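Local coordinates for protein cucumber peeling cupredoxin (Cucumis sativus, PDB 1JER) that binds a single copper ion in a cupredoxin fold and probably serves as an electron-transfer protein in the plant, at residues Phe40-Pro43 and Asn48-Glu51. Numbering follows the deposited sequence.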
# COMPACT_ATOMS: atom_id res chain seq x y z
N PHE A 40 4.18 -7.03 -3.92
CA PHE A 40 4.35 -7.89 -5.15
C PHE A 40 5.38 -7.13 -6.05
O PHE A 40 5.11 -6.00 -6.39
CB PHE A 40 3.01 -7.82 -5.91
CG PHE A 40 1.90 -8.62 -5.22
CD1 PHE A 40 1.15 -8.00 -4.21
CD2 PHE A 40 1.59 -9.90 -5.59
CE1 PHE A 40 0.08 -8.70 -3.63
CE2 PHE A 40 0.55 -10.62 -4.99
CZ PHE A 40 -0.17 -10.00 -3.97
N ASN A 41 6.49 -7.79 -6.31
CA ASN A 41 7.57 -7.20 -7.13
C ASN A 41 7.61 -7.98 -8.47
O ASN A 41 7.66 -9.21 -8.49
CB ASN A 41 8.93 -7.50 -6.44
CG ASN A 41 9.09 -6.68 -5.16
OD1 ASN A 41 8.66 -5.57 -5.03
ND2 ASN A 41 9.80 -7.33 -4.20
N PHE A 42 7.57 -7.21 -9.55
CA PHE A 42 7.63 -7.92 -10.88
C PHE A 42 8.12 -6.88 -11.89
O PHE A 42 8.05 -5.68 -11.65
CB PHE A 42 6.24 -8.38 -11.23
CG PHE A 42 5.13 -7.37 -11.11
CD1 PHE A 42 4.48 -7.18 -9.89
CD2 PHE A 42 4.72 -6.61 -12.20
CE1 PHE A 42 3.44 -6.27 -9.79
CE2 PHE A 42 3.69 -5.70 -12.11
CZ PHE A 42 3.04 -5.50 -10.89
N PRO A 43 8.56 -7.36 -13.05
CA PRO A 43 9.00 -6.37 -14.09
C PRO A 43 7.80 -5.59 -14.59
O PRO A 43 6.71 -6.09 -14.87
CB PRO A 43 9.61 -7.24 -15.16
CG PRO A 43 9.33 -8.64 -14.84
CD PRO A 43 8.71 -8.73 -13.46
N ASN A 48 0.24 -8.10 -13.35
CA ASN A 48 -0.49 -7.11 -12.56
C ASN A 48 -0.96 -7.84 -11.29
O ASN A 48 -0.60 -9.03 -11.12
CB ASN A 48 -1.64 -6.49 -13.31
CG ASN A 48 -2.64 -7.51 -13.84
OD1 ASN A 48 -3.25 -7.30 -14.90
ND2 ASN A 48 -2.78 -8.60 -13.17
N VAL A 49 -1.66 -7.11 -10.44
CA VAL A 49 -2.17 -7.71 -9.20
C VAL A 49 -3.63 -7.26 -9.03
O VAL A 49 -3.89 -6.07 -9.03
CB VAL A 49 -1.39 -7.19 -7.97
CG1 VAL A 49 -2.00 -7.93 -6.74
CG2 VAL A 49 0.08 -7.56 -8.09
N HIS A 50 -4.51 -8.25 -8.92
CA HIS A 50 -5.93 -7.95 -8.75
C HIS A 50 -6.50 -8.79 -7.64
O HIS A 50 -6.26 -9.98 -7.52
CB HIS A 50 -6.64 -8.30 -10.09
CG HIS A 50 -8.12 -8.20 -10.05
ND1 HIS A 50 -8.82 -7.02 -9.90
CD2 HIS A 50 -9.08 -9.17 -10.19
CE1 HIS A 50 -10.12 -7.25 -9.90
NE2 HIS A 50 -10.30 -8.54 -10.08
N GLU A 51 -7.26 -8.15 -6.73
CA GLU A 51 -7.86 -8.96 -5.66
C GLU A 51 -9.20 -9.48 -6.09
O GLU A 51 -9.96 -8.77 -6.79
CB GLU A 51 -7.98 -8.05 -4.41
CG GLU A 51 -8.60 -8.87 -3.26
CD GLU A 51 -8.73 -8.06 -1.98
OE1 GLU A 51 -8.44 -6.86 -1.95
OE2 GLU A 51 -9.14 -8.66 -0.97
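Val-49 meets two phenylalanine rings, those of Phe-40 and Phe-42, at the copper end of the cupredoxin beta-sandwich of this phytocyanin, with CG1 and CG2 on the first ring and CG2 alone on the second. Residues 40-43 run from the end of strand 37-40 in one sheet, and residues 48-51 lead into strand 50-52 of the other, so the contact joins the end of one strand to the lead-in of the other through apolar contacts, with no hydrogen bond between the two segments.

The tight part is the meeting of Phe-40 with Val-49. Val-49 CG1 sits over the middle of the Phe-40 ring, 3.8 Å from its centroid and 10° off the ring normal, a well-formed CH-pi contact. The second methyl, CG2, rests over the same face nearer the root of the ring, with Val-49 CG2 lying 3.6 Å from Phe-40 CG. Both branches can reach the ring because Val-49 carries CG1 anti to its own backbone N (chi1 -178°), which puts CG2 beside that nitrogen. Trp-14 meets the Phe-40 ring edge-to-face and also touches Val-49, while Val-76 of strand 76-79 packs on both Val-49 and Phe-42.

Toward the copper the fit is looser. The Phe-42 ring comes obliquely to the partly exposed Val-49, with Phe-42 CE1 4.0 Å from Val-49 CG2, and then passes near the backbone of Asn-48, next to copper ligand His-47 in sequence. Asn-48 CB points away from residues 40-43, and the Asn-48 side chain lies about 4 Å from that of Cys-90, another copper ligand. Asn-48 O accepts a hydrogen bond from Trp-14 NE1. On this looser side, Phe-42 CZ lies 4.2 Å from Asn-48 CA, approaching it obliquely.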